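Local coordinates for macrolide export ATP-binding/permease protein MacB (Actinobacillus actinomycetemcomitans, PDB 3FTJ), which probably exports macrolides at the cost of ATP as the non-canonical ABC transporter of the tripartite MacAB-TdeA system, this chain being its periplasmic region, at residues A[11-16]-A[209-214]; A[16-21]-A[174-179]; A[37-42]-A[195-200]; A[46-51]-A[178-183]; A[75-80]-A[155-160]. All blocks are in the same frame, centred on the assembly; numbering follows the deposited sequence.

Interaction 1 (A[11-16]-A[209-214]); sequences IGTNTM and MNSDTI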
# COMPACT_ATOMS: atom_id res chain seq x y z
N ILE A 11 11.54 10.51 3.30
CA ILE A 11 10.84 9.40 3.93
C ILE A 11 9.83 9.88 4.97
O ILE A 11 10.20 10.37 6.03
CB ILE A 11 11.82 8.37 4.57
CG1 ILE A 11 12.81 7.82 3.53
CG2 ILE A 11 11.05 7.21 5.18
CD1 ILE A 11 14.11 8.59 3.46
N GLY A 12 8.55 9.74 4.64
CA GLY A 12 7.48 10.06 5.56
C GLY A 12 7.34 11.55 5.83
O GLY A 12 6.75 11.96 6.83
N THR A 13 7.88 12.36 4.93
CA THR A 13 7.82 13.81 5.08
C THR A 13 6.39 14.32 4.89
O THR A 13 5.76 14.78 5.85
CB THR A 13 8.79 14.53 4.12
OG1 THR A 13 8.68 13.96 2.80
CG2 THR A 13 10.23 14.36 4.61
N ASN A 14 5.87 14.22 3.67
CA ASN A 14 4.50 14.64 3.40
C ASN A 14 3.52 13.47 3.30
O ASN A 14 2.36 13.64 2.92
CB ASN A 14 4.43 15.50 2.13
CG ASN A 14 4.63 16.99 2.42
OD1 ASN A 14 4.15 17.51 3.44
ND2 ASN A 14 5.33 17.68 1.53
N THR A 15 4.00 12.28 3.65
CA THR A 15 3.15 11.09 3.68
C THR A 15 3.13 10.44 5.06
O THR A 15 4.13 10.46 5.78
CB THR A 15 3.61 10.05 2.66
OG1 THR A 15 4.89 9.54 3.05
CG2 THR A 15 3.71 10.66 1.27
N MET A 16 2.00 9.86 5.42
CA MET A 16 1.87 9.11 6.66
C MET A 16 1.16 7.82 6.34
O MET A 16 0.24 7.81 5.53
CB MET A 16 1.06 9.88 7.68
CG MET A 16 1.64 11.23 8.02
SD MET A 16 0.61 12.12 9.20
CE MET A 16 1.56 13.63 9.33
N MET A 209 2.80 6.02 11.00
CA MET A 209 4.22 6.03 10.67
C MET A 209 4.49 7.21 9.76
O MET A 209 3.85 7.35 8.72
CB MET A 209 4.61 4.75 9.93
CG MET A 209 4.43 3.47 10.69
SD MET A 209 5.90 3.03 11.64
CE MET A 209 5.42 3.53 13.29
N ASN A 210 5.44 8.05 10.14
CA ASN A 210 5.88 9.15 9.31
C ASN A 210 7.29 9.59 9.70
O ASN A 210 7.94 8.94 10.52
CB ASN A 210 4.91 10.33 9.40
CG ASN A 210 4.61 10.73 10.82
OD1 ASN A 210 5.40 10.48 11.73
ND2 ASN A 210 3.46 11.35 11.04
N SER A 211 7.75 10.69 9.12
CA SER A 211 9.06 11.24 9.45
C SER A 211 9.22 11.42 10.96
O SER A 211 10.22 11.00 11.55
CB SER A 211 9.27 12.58 8.74
OG SER A 211 10.61 13.01 8.88
N ASP A 212 8.23 12.04 11.59
CA ASP A 212 8.27 12.27 13.03
C ASP A 212 8.46 10.98 13.83
O ASP A 212 9.21 10.96 14.82
CB ASP A 212 7.01 12.99 13.51
CG ASP A 212 7.05 13.32 14.99
OD1 ASP A 212 7.93 14.12 15.39
OD2 ASP A 212 6.21 12.78 15.75
N THR A 213 7.79 9.91 13.41
CA THR A 213 7.93 8.60 14.06
C THR A 213 9.36 8.07 13.97
O THR A 213 9.92 7.63 14.97
CB THR A 213 6.98 7.55 13.46
OG1 THR A 213 5.64 7.84 13.85
CG2 THR A 213 7.36 6.16 13.95
N ILE A 214 9.94 8.11 12.77
CA ILE A 214 11.32 7.67 12.59
C ILE A 214 12.25 8.44 13.52
O ILE A 214 13.04 7.85 14.25
CB ILE A 214 11.79 7.85 11.13
CG1 ILE A 214 11.00 6.94 10.19
CG2 ILE A 214 13.28 7.56 11.02
CD1 ILE A 214 11.36 7.14 8.73
O HOH W 1 5.94 13.42 9.86
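With chi1 at 52°, Asn-210 holds its CG between its own backbone N and carbonyl carbon, while Met-16 sets CG opposite its carbonyl carbon and then runs fully extended; the two side chains therefore lie side by side, pointing the same way. Met-16 CG packs 3.7 Å from Asn-210 CB, and Asn-210 ND2 makes a weak hydrogen bond of 3.5 Å to Met-16 SD. The same amide nitrogen has a stronger partner in Glu-190 of helix 186-201. The other end of the amide turns back on its own helix, where Thr-213 N donates to Asn-210 OD1 over 3.0 Å. Both ends of the amide are thus engaged, which fixes its rotation. Along the backbone, Ser-211 N gives a 2.8 Å hydrogen bond to Gly-12 O, arriving from above the carbonyl plane. Gly-12 has a positive phi, and its carbonyl meets the start of the helix. Toward the surface, Ile-11 CG2 meets Ile-214 CD1 at 3.6 Å, the two side chains crossing at about a right angle. Asn-210 is the side-chain N-cap of helix 211-219, placed where strand 206-209 ends, beside the chain that leads into strand 15-20.

Interaction 2 (A[16-21]-A[174-179]); sequences MTIFNG and GSITVK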
# COMPACT_ATOMS: atom_id res chain seq x y z
N MET A 16 2.00 9.86 5.42
CA MET A 16 1.87 9.11 6.66
C MET A 16 1.16 7.82 6.34
O MET A 16 0.24 7.81 5.53
CB MET A 16 1.06 9.88 7.68
CG MET A 16 1.64 11.23 8.02
SD MET A 16 0.61 12.12 9.20
CE MET A 16 1.56 13.63 9.33
N THR A 17 1.58 6.73 6.99
CA THR A 17 0.95 5.43 6.81
C THR A 17 0.31 5.00 8.11
O THR A 17 0.96 4.94 9.15
CB THR A 17 1.96 4.36 6.33
OG1 THR A 17 2.60 4.81 5.13
CG2 THR A 17 1.25 3.02 6.07
N ILE A 18 -0.99 4.70 8.05
CA ILE A 18 -1.73 4.25 9.21
C ILE A 18 -1.84 2.73 9.22
O ILE A 18 -2.25 2.13 8.22
CB ILE A 18 -3.12 4.89 9.22
CG1 ILE A 18 -3.00 6.40 9.01
CG2 ILE A 18 -3.83 4.58 10.53
CD1 ILE A 18 -4.13 6.99 8.23
N PHE A 19 -1.47 2.11 10.33
CA PHE A 19 -1.43 0.66 10.48
C PHE A 19 -2.36 0.19 11.60
O PHE A 19 -2.54 0.89 12.59
CB PHE A 19 -0.02 0.19 10.84
CG PHE A 19 0.97 0.33 9.73
CD1 PHE A 19 1.09 -0.66 8.77
CD2 PHE A 19 1.80 1.43 9.65
CE1 PHE A 19 2.01 -0.54 7.74
CE2 PHE A 19 2.72 1.55 8.63
CZ PHE A 19 2.82 0.56 7.68
N ASN A 20 -2.90 -1.02 11.47
CA ASN A 20 -3.63 -1.66 12.55
C ASN A 20 -2.71 -1.95 13.73
O ASN A 20 -1.54 -2.25 13.53
CB ASN A 20 -4.25 -2.97 12.08
CG ASN A 20 -5.23 -2.77 10.95
OD1 ASN A 20 -5.06 -3.30 9.86
ND2 ASN A 20 -6.26 -1.98 11.20
N GLY A 21 -3.25 -1.86 14.94
CA GLY A 21 -2.51 -2.27 16.11
C GLY A 21 -1.86 -1.12 16.86
O GLY A 21 -2.25 0.04 16.70
N GLY A 174 -5.00 -3.59 5.67
CA GLY A 174 -3.82 -3.66 6.50
C GLY A 174 -3.26 -2.31 6.88
O GLY A 174 -2.74 -2.12 7.98
N SER A 175 -3.38 -1.35 5.95
CA SER A 175 -2.94 0.02 6.20
C SER A 175 -3.52 1.02 5.19
O SER A 175 -4.11 0.64 4.18
CB SER A 175 -1.41 0.10 6.19
OG SER A 175 -0.88 -0.17 4.90
N ILE A 176 -3.34 2.30 5.49
CA ILE A 176 -3.76 3.39 4.63
C ILE A 176 -2.64 4.42 4.58
O ILE A 176 -2.22 4.94 5.61
CB ILE A 176 -5.01 4.11 5.22
CG1 ILE A 176 -6.20 3.15 5.31
CG2 ILE A 176 -5.36 5.34 4.40
CD1 ILE A 176 -7.32 3.66 6.21
N THR A 177 -2.15 4.72 3.39
CA THR A 177 -1.18 5.79 3.27
C THR A 177 -1.86 7.05 2.75
O THR A 177 -2.57 7.01 1.75
CB THR A 177 -0.01 5.40 2.35
OG1 THR A 177 0.62 4.22 2.85
CG2 THR A 177 1.01 6.53 2.29
N VAL A 178 -1.66 8.16 3.46
CA VAL A 178 -2.24 9.44 3.09
C VAL A 178 -1.13 10.39 2.64
O VAL A 178 -0.03 10.38 3.19
CB VAL A 178 -3.04 10.10 4.25
CG1 VAL A 178 -4.07 9.14 4.83
CG2 VAL A 178 -2.11 10.58 5.33
N LYS A 179 -1.42 11.18 1.62
CA LYS A 179 -0.52 12.24 1.20
C LYS A 179 -1.07 13.53 1.77
O LYS A 179 -2.22 13.88 1.51
CB LYS A 179 -0.45 12.33 -0.32
CG LYS A 179 0.91 12.73 -0.88
CD LYS A 179 1.24 14.19 -0.62
CE LYS A 179 2.47 14.62 -1.42
NZ LYS A 179 2.81 16.06 -1.26
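Met-16 and Ile-18 pair with Val-178 and Ile-176 through four backbone hydrogen bonds, the shortest being the nearly straight one of 2.7 Å from Ile-18 N to Ile-176 O. On the face that carries these four residues the packing is apolar and buried. Ile-18 sends CD1 obliquely across to Val-178 CG1 at 4.0 Å, and Val-178 CG2 lies at the same distance from Met-16 CB. Leu-193 and Leu-197 of helix 186-201 cover this side. The strands form an antiparallel ladder in which hydrogen-bonded and non-hydrogen-bonded pairs alternate, and strand 15-20 is held between strands 175-180 and 206-209 in the mixed sheet of the periplasmic domain. The opposite face, with Thr-17, Phe-19, Ser-175 and Thr-177, is more polar and in part exposed. There Thr-17 OG1 and Thr-177 OG1 share a hydrogen bond of 3.1 Å. Each threonine turns its hydroxyl opposite its own carbonyl carbon (chi1 -56° and -58°), which lets the two oxygens meet over the non-hydrogen-bonded pair. Next along this face, Phe-19 CD1 rests 3.7 Å from Ser-175 CB, while the phenyl ring also meets that of Phe-207 from strand 206-209.

Interaction 3 (A[37-42]-A[195-200]); sequences ISDANT and ELLKSL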
# COMPACT_ATOMS: atom_id res chain seq x y z
N ILE A 37 -12.14 0.41 4.26
CA ILE A 37 -12.23 1.26 3.08
C ILE A 37 -13.05 2.52 3.36
O ILE A 37 -12.74 3.60 2.85
CB ILE A 37 -12.83 0.49 1.88
CG1 ILE A 37 -11.84 -0.57 1.40
CG2 ILE A 37 -13.18 1.44 0.74
CD1 ILE A 37 -10.49 -0.00 1.01
N SER A 38 -14.08 2.41 4.20
CA SER A 38 -14.89 3.58 4.56
C SER A 38 -14.09 4.60 5.38
O SER A 38 -14.31 5.80 5.24
CB SER A 38 -16.16 3.17 5.31
OG SER A 38 -15.85 2.45 6.49
N ASP A 39 -13.19 4.11 6.23
CA ASP A 39 -12.22 4.97 6.88
C ASP A 39 -11.44 5.75 5.81
O ASP A 39 -11.34 6.98 5.89
CB ASP A 39 -11.23 4.15 7.72
CG ASP A 39 -11.88 3.46 8.91
OD1 ASP A 39 -13.01 3.84 9.31
OD2 ASP A 39 -11.25 2.54 9.46
N ALA A 40 -10.91 5.05 4.81
CA ALA A 40 -10.16 5.68 3.73
C ALA A 40 -11.00 6.69 2.95
O ALA A 40 -10.50 7.74 2.54
CB ALA A 40 -9.58 4.63 2.78
N ASN A 41 -12.28 6.38 2.76
CA ASN A 41 -13.17 7.30 2.06
C ASN A 41 -13.32 8.61 2.84
O ASN A 41 -13.21 9.69 2.28
CB ASN A 41 -14.53 6.64 1.84
CG ASN A 41 -15.44 7.48 0.95
OD1 ASN A 41 -16.51 7.91 1.38
ND2 ASN A 41 -15.01 7.73 -0.28
N THR A 42 -13.57 8.50 4.14
CA THR A 42 -13.71 9.69 4.97
C THR A 42 -12.43 10.53 5.00
O THR A 42 -12.48 11.76 4.96
CB THR A 42 -14.12 9.30 6.38
OG1 THR A 42 -15.38 8.63 6.32
CG2 THR A 42 -14.25 10.55 7.26
N GLU A 195 -7.26 12.04 15.60
CA GLU A 195 -8.54 12.27 16.25
C GLU A 195 -9.72 11.75 15.43
O GLU A 195 -10.64 11.16 15.98
CB GLU A 195 -8.71 13.74 16.64
CG GLU A 195 -7.91 14.10 17.87
CD GLU A 195 -8.02 13.03 18.96
OE1 GLU A 195 -9.16 12.66 19.32
OE2 GLU A 195 -6.97 12.54 19.44
N LEU A 196 -9.67 11.95 14.11
CA LEU A 196 -10.75 11.48 13.24
C LEU A 196 -10.87 9.95 13.30
O LEU A 196 -11.97 9.42 13.49
CB LEU A 196 -10.54 11.96 11.81
CG LEU A 196 -11.54 11.50 10.73
CD1 LEU A 196 -12.97 11.89 11.08
CD2 LEU A 196 -11.14 12.07 9.37
N LEU A 197 -9.75 9.26 13.15
CA LEU A 197 -9.75 7.79 13.17
C LEU A 197 -10.14 7.20 14.51
O LEU A 197 -10.80 6.16 14.56
CB LEU A 197 -8.40 7.23 12.73
CG LEU A 197 -8.15 7.22 11.23
CD1 LEU A 197 -6.68 7.03 10.96
CD2 LEU A 197 -8.97 6.11 10.56
N LYS A 198 -9.72 7.83 15.61
CA LYS A 198 -10.21 7.46 16.94
C LYS A 198 -11.73 7.59 17.03
O LYS A 198 -12.41 6.72 17.56
CB LYS A 198 -9.56 8.31 18.04
CG LYS A 198 -8.06 8.11 18.16
CD LYS A 198 -7.42 9.15 19.08
CE LYS A 198 -7.80 8.93 20.53
NZ LYS A 198 -6.94 9.77 21.43
N SER A 199 -12.26 8.71 16.53
CA SER A 199 -13.70 8.95 16.49
C SER A 199 -14.41 7.87 15.67
O SER A 199 -15.46 7.35 16.06
CB SER A 199 -13.98 10.33 15.88
OG SER A 199 -15.36 10.64 15.88
N LEU A 200 -13.82 7.54 14.53
CA LEU A 200 -14.36 6.52 13.64
C LEU A 200 -14.37 5.15 14.30
O LEU A 200 -15.40 4.47 14.33
CB LEU A 200 -13.51 6.45 12.37
CG LEU A 200 -14.05 6.91 11.02
CD1 LEU A 200 -15.28 7.77 11.14
CD2 LEU A 200 -12.94 7.62 10.24
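Thr-42 CG2 approaches Leu-196 CD2 to 4.1 Å, the two side chains running at a slant to one another, in the first of several apolar contacts between these helices. Leu-196 has its CG opposite the backbone N (chi1 177°), and of its two methyls it is CD2 that touches the threonine. One turn earlier on helix 37-44, Asp-39 offers its aliphatic carbon, CB lying 4.1 Å from Leu-197 CD2. A longer approach, 4.4 Å from Thr-42 CB to Leu-200 CD2, adds to the surface side.

Mixed contacts come from the Asp-39 carboxylate. Its OD1 lies 3.7 Å from Leu-200 CG, as the two side chains slide past each other in opposite directions. The other oxygen, OD2, is tied up with polar partners, accepting from His-201 NE2 and Lys-36 N, so OD2 has two donors, while OD1 rests against the leucine. No hydrogen bond links the two segments themselves.

The spacing agrees with this light touch: the axes of the two short segments come no closer than 11.0 Å, at 140° between their directions. Helix 37-44 lies here against the C-terminal part of helix 186-201. Leu-197 also reaches Phe-206 of strand 206-209, Ala-40 touches Val-52 of strand 49-64, and Ile-37 leans on Tyr-160 and Leu-164 of helix 160-168.

Interaction 4 (A[46-51]-A[178-183]); sequences QSYIQS and VKISDD
A classic beta bulge marks the place where strand 49-64 joins strand 175-180: Gln-50 and Ser-51 both face Lys-179. Gln-50 N donates to Lys-179 O over 2.7 Å, and Ser-51 N reaches the same oxygen only weakly. The return bond, from Lys-179 N to Ser-51 O, measures 2.8 Å. Just before the bulge a type I turn from Gln-46 to Ile-49 brings Tyr-48 O within 2.9 Å of Ser-181 N, which donates to it from above the carbonyl plane. Ile-180 CD1 lies at the edge of the tyrosine ring, 4.3 Å from Tyr-48 CD2, while Gln-46 CB lies over one face, toward the rim.

Gln-50 is extended throughout, with CG opposite the backbone N (chi1 177°), and runs beside the lysine, its NE2 3.5 Å from Lys-179 CD. That nitrogen donates to Asp-182 OD2 at 3.2 Å, and Lys-179 NZ forms a salt bridge to the same oxygen at 2.9 Å. The two donors approach from opposite faces of the carboxylate plane, the lysine nearly along the C-O bond and the amide from above the plane. One oxygen therefore gathers a charged and a neutral donor, which probably stabilises the ionised aspartate and steadies the exposed end of the glutamine.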
# COMPACT_ATOMS: atom_id res chain seq x y z
N GLN A 46 -11.08 14.93 3.82
CA GLN A 46 -10.51 15.99 4.65
C GLN A 46 -9.78 16.97 3.76
O GLN A 46 -9.15 16.58 2.77
CB GLN A 46 -9.57 15.42 5.72
CG GLN A 46 -10.22 14.39 6.62
CD GLN A 46 -11.66 14.75 6.96
OE1 GLN A 46 -12.59 14.01 6.65
NE2 GLN A 46 -11.85 15.90 7.59
N SER A 47 -9.85 18.25 4.11
CA SER A 47 -9.31 19.29 3.24
C SER A 47 -7.80 19.28 3.24
O SER A 47 -7.17 19.72 2.29
CB SER A 47 -9.83 20.66 3.68
OG SER A 47 -9.55 20.90 5.06
N TYR A 48 -7.22 18.77 4.33
CA TYR A 48 -5.76 18.74 4.45
C TYR A 48 -5.15 17.48 3.84
O TYR A 48 -3.95 17.26 3.94
CB TYR A 48 -5.35 18.86 5.92
CG TYR A 48 -6.01 17.84 6.83
CD1 TYR A 48 -7.26 18.09 7.39
CD2 TYR A 48 -5.38 16.65 7.14
CE1 TYR A 48 -7.86 17.17 8.22
CE2 TYR A 48 -5.98 15.72 7.97
CZ TYR A 48 -7.22 15.99 8.51
OH TYR A 48 -7.81 15.06 9.34
N ILE A 49 -5.97 16.65 3.20
CA ILE A 49 -5.50 15.39 2.64
C ILE A 49 -5.56 15.39 1.11
O ILE A 49 -6.60 15.66 0.52
CB ILE A 49 -6.28 14.19 3.22
CG1 ILE A 49 -5.86 13.94 4.67
CG2 ILE A 49 -6.04 12.93 2.39
CD1 ILE A 49 -6.74 12.97 5.42
N GLN A 50 -4.43 15.10 0.48
CA GLN A 50 -4.30 15.18 -0.97
C GLN A 50 -4.62 13.86 -1.68
O GLN A 50 -5.18 13.85 -2.77
CB GLN A 50 -2.89 15.65 -1.34
CG GLN A 50 -2.62 15.69 -2.83
CD GLN A 50 -1.27 16.30 -3.17
OE1 GLN A 50 -0.86 16.32 -4.34
NE2 GLN A 50 -0.57 16.80 -2.16
N SER A 51 -4.26 12.74 -1.05
CA SER A 51 -4.62 11.44 -1.59
C SER A 51 -4.59 10.37 -0.51
O SER A 51 -3.89 10.50 0.50
CB SER A 51 -3.69 11.04 -2.74
OG SER A 51 -2.42 10.64 -2.25
N VAL A 178 -1.66 8.16 3.46
CA VAL A 178 -2.24 9.44 3.09
C VAL A 178 -1.13 10.39 2.64
O VAL A 178 -0.03 10.38 3.19
CB VAL A 178 -3.04 10.10 4.25
CG1 VAL A 178 -4.07 9.14 4.83
CG2 VAL A 178 -2.11 10.58 5.33
N LYS A 179 -1.42 11.18 1.62
CA LYS A 179 -0.52 12.24 1.20
C LYS A 179 -1.07 13.53 1.77
O LYS A 179 -2.22 13.88 1.51
CB LYS A 179 -0.45 12.33 -0.32
CG LYS A 179 0.91 12.73 -0.88
CD LYS A 179 1.24 14.19 -0.62
CE LYS A 179 2.47 14.62 -1.42
NZ LYS A 179 2.81 16.06 -1.26
N ILE A 180 -0.25 14.20 2.57
CA ILE A 180 -0.65 15.42 3.26
C ILE A 180 -0.58 16.63 2.32
O ILE A 180 0.32 16.72 1.48
CB ILE A 180 0.24 15.65 4.50
CG1 ILE A 180 -0.16 14.69 5.62
CG2 ILE A 180 0.15 17.06 5.00
CD1 ILE A 180 -1.63 14.79 5.99
N SER A 181 -1.54 17.54 2.44
CA SER A 181 -1.51 18.79 1.69
C SER A 181 -0.15 19.46 1.85
O SER A 181 0.40 19.51 2.95
CB SER A 181 -2.62 19.75 2.15
OG SER A 181 -3.91 19.21 1.89
N ASP A 182 0.38 19.97 0.75
CA ASP A 182 1.70 20.60 0.76
C ASP A 182 1.78 21.76 1.76
O ASP A 182 2.82 21.99 2.36
CB ASP A 182 2.05 21.10 -0.65
CG ASP A 182 1.85 20.03 -1.72
OD1 ASP A 182 1.73 20.39 -2.92
OD2 ASP A 182 1.81 18.82 -1.38
N ASP A 183 0.67 22.47 1.94
CA ASP A 183 0.68 23.69 2.75
C ASP A 183 0.15 23.53 4.18
O ASP A 183 -0.30 24.50 4.78
CB ASP A 183 -0.06 24.83 2.03
CG ASP A 183 -1.50 24.47 1.70
OD1 ASP A 183 -2.13 23.72 2.48
OD2 ASP A 183 -2.01 24.93 0.65

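Interaction 5 (A[75-80]-A[155-160]); sequences YGIGEQ and NLYSPY
Tyr-75 and Tyr-157 set their rings side by side on one face of the sheet, pointing the same way. Both have CG opposite their carbonyl carbon, and similar torsions about both side-chain bonds leave the planes 20° apart. The rings are slid apart, with centroids 5.5 Å from each other and little overlap, and they touch through Tyr-75 CD2 and Tyr-157 CE1, 3.6 Å apart. Beyond this the edge of the Tyr-75 ring meets Asn-155 OD1, which lies in the ring plane, 3.5 Å from Tyr-75 CE2. The amide carrying this oxygen is anchored through its ND2 to Asp-110.

Ile-77 takes the less usual torsion in which CG1 stands between the backbone N and the carbonyl carbon (chi1 44°). This brings CG1 to 4.2 Å from Tyr-157 CB, and CD1 to 3.4 Å from Ser-158 O. Tyr-160 makes the same choice for its CG, and its ring presents an edge to Gly-78, CD2 lying 3.8 Å from Gly-78 CA. The backbones are joined by parallel bridges; Tyr-75 N donates almost straight to Leu-156 O, and Tyr-160 N, from above the carbonyl plane, to Ile-77 O.

Strand 155-159 lies here between strands 67-77 and 106-110, and passes directly through Pro-159, the N-cap, into helix 160-168. Pro-159 and Tyr-160 rest on Val-100 of helix 97-102, while Tyr-75 and Ile-77 touch Asn-55 of strand 49-64.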
# COMPACT_ATOMS: atom_id res chain seq x y z
N TYR A 75 -0.68 -7.37 -3.67
CA TYR A 75 -1.15 -6.20 -2.96
C TYR A 75 -2.40 -5.68 -3.63
O TYR A 75 -2.47 -5.59 -4.86
CB TYR A 75 -0.09 -5.11 -2.96
CG TYR A 75 1.12 -5.46 -2.14
CD1 TYR A 75 1.15 -5.21 -0.77
CD2 TYR A 75 2.24 -6.03 -2.73
CE1 TYR A 75 2.26 -5.54 -0.01
CE2 TYR A 75 3.36 -6.35 -1.98
CZ TYR A 75 3.36 -6.10 -0.62
OH TYR A 75 4.47 -6.41 0.12
N GLY A 76 -3.41 -5.35 -2.82
CA GLY A 76 -4.59 -4.68 -3.29
C GLY A 76 -4.45 -3.26 -2.81
O GLY A 76 -4.59 -2.99 -1.62
N ILE A 77 -4.13 -2.35 -3.73
CA ILE A 77 -3.80 -0.97 -3.34
C ILE A 77 -4.57 0.08 -4.15
O ILE A 77 -5.27 -0.25 -5.10
CB ILE A 77 -2.26 -0.70 -3.44
CG1 ILE A 77 -1.66 -1.28 -4.73
CG2 ILE A 77 -1.54 -1.31 -2.25
CD1 ILE A 77 -2.22 -0.72 -6.02
N GLY A 78 -4.44 1.34 -3.75
CA GLY A 78 -5.11 2.43 -4.45
C GLY A 78 -4.36 2.94 -5.67
O GLY A 78 -3.15 2.72 -5.82
N GLU A 79 -5.08 3.66 -6.53
CA GLU A 79 -4.50 4.30 -7.72
C GLU A 79 -3.22 5.10 -7.46
O GLU A 79 -2.28 5.05 -8.25
CB GLU A 79 -5.55 5.20 -8.38
CG GLU A 79 -5.00 6.13 -9.44
CD GLU A 79 -6.10 6.80 -10.24
OE1 GLU A 79 -7.19 7.04 -9.66
OE2 GLU A 79 -5.88 7.08 -11.44
N GLN A 80 -3.17 5.83 -6.35
CA GLN A 80 -2.01 6.69 -6.03
C GLN A 80 -0.84 5.94 -5.40
O GLN A 80 0.17 6.55 -5.04
CB GLN A 80 -2.42 7.85 -5.10
CG GLN A 80 -3.46 8.80 -5.68
CD GLN A 80 -3.12 9.24 -7.10
OE1 GLN A 80 -1.99 9.65 -7.39
NE2 GLN A 80 -4.10 9.15 -7.99
N ASN A 155 6.47 -9.18 -6.03
CA ASN A 155 5.42 -8.25 -5.69
C ASN A 155 4.52 -8.01 -6.89
O ASN A 155 5.01 -7.70 -7.98
CB ASN A 155 6.02 -6.94 -5.19
CG ASN A 155 6.91 -7.13 -3.97
OD1 ASN A 155 6.47 -7.67 -2.95
ND2 ASN A 155 8.16 -6.70 -4.06
N LEU A 156 3.22 -8.20 -6.70
CA LEU A 156 2.23 -7.84 -7.71
C LEU A 156 1.26 -6.81 -7.12
O LEU A 156 0.85 -6.93 -5.97
CB LEU A 156 1.45 -9.06 -8.19
CG LEU A 156 2.15 -10.38 -8.54
CD1 LEU A 156 1.40 -11.02 -9.69
CD2 LEU A 156 3.59 -10.20 -8.93
N TYR A 157 0.88 -5.82 -7.93
CA TYR A 157 -0.01 -4.76 -7.46
C TYR A 157 -1.30 -4.70 -8.26
O TYR A 157 -1.29 -4.60 -9.48
CB TYR A 157 0.70 -3.41 -7.54
CG TYR A 157 2.03 -3.40 -6.83
CD1 TYR A 157 2.10 -3.28 -5.45
CD2 TYR A 157 3.22 -3.51 -7.53
CE1 TYR A 157 3.31 -3.27 -4.79
CE2 TYR A 157 4.44 -3.51 -6.88
CZ TYR A 157 4.47 -3.39 -5.51
OH TYR A 157 5.68 -3.38 -4.85
N SER A 158 -2.42 -4.75 -7.54
CA SER A 158 -3.74 -4.84 -8.14
C SER A 158 -4.65 -3.87 -7.39
O SER A 158 -4.31 -3.44 -6.29
CB SER A 158 -4.24 -6.29 -8.02
OG SER A 158 -5.35 -6.55 -8.84
N PRO A 159 -5.80 -3.50 -7.98
CA PRO A 159 -6.65 -2.55 -7.25
C PRO A 159 -7.15 -3.15 -5.94
O PRO A 159 -7.52 -4.33 -5.92
CB PRO A 159 -7.84 -2.34 -8.20
CG PRO A 159 -7.30 -2.68 -9.56
CD PRO A 159 -6.34 -3.81 -9.31
N TYR A 160 -7.17 -2.35 -4.87
CA TYR A 160 -7.67 -2.81 -3.58
C TYR A 160 -9.06 -3.41 -3.71
O TYR A 160 -9.39 -4.37 -3.01
CB TYR A 160 -7.68 -1.67 -2.53
CG TYR A 160 -8.70 -0.57 -2.79
CD1 TYR A 160 -10.04 -0.74 -2.49
CD2 TYR A 160 -8.31 0.65 -3.35
CE1 TYR A 160 -10.98 0.28 -2.74
CE2 TYR A 160 -9.23 1.67 -3.60
CZ TYR A 160 -10.57 1.47 -3.29
OH TYR A 160 -11.49 2.47 -3.53

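How the interactions relate
Interactions 2 and 5 are the buried contacts, both strand pairs of the same mixed sheet, one antiparallel and one parallel; they do not touch each other. Interactions 1, 3 and 4 are only partly buried. Interaction 1 shares Met-16 with interaction 2, and Met-209 N probably bonds to Thr-17 O between them. Interaction 4 continues interaction 2 along strand 175-180 through Val-178 and Lys-179, but there polar and charged side chains take over from the aliphatic ones. Interaction 3, without a hydrogen bond between its segments, meets interaction 2 where Leu-197 packs on Ile-18, and touches interaction 5 where Ile-37 meets Tyr-160.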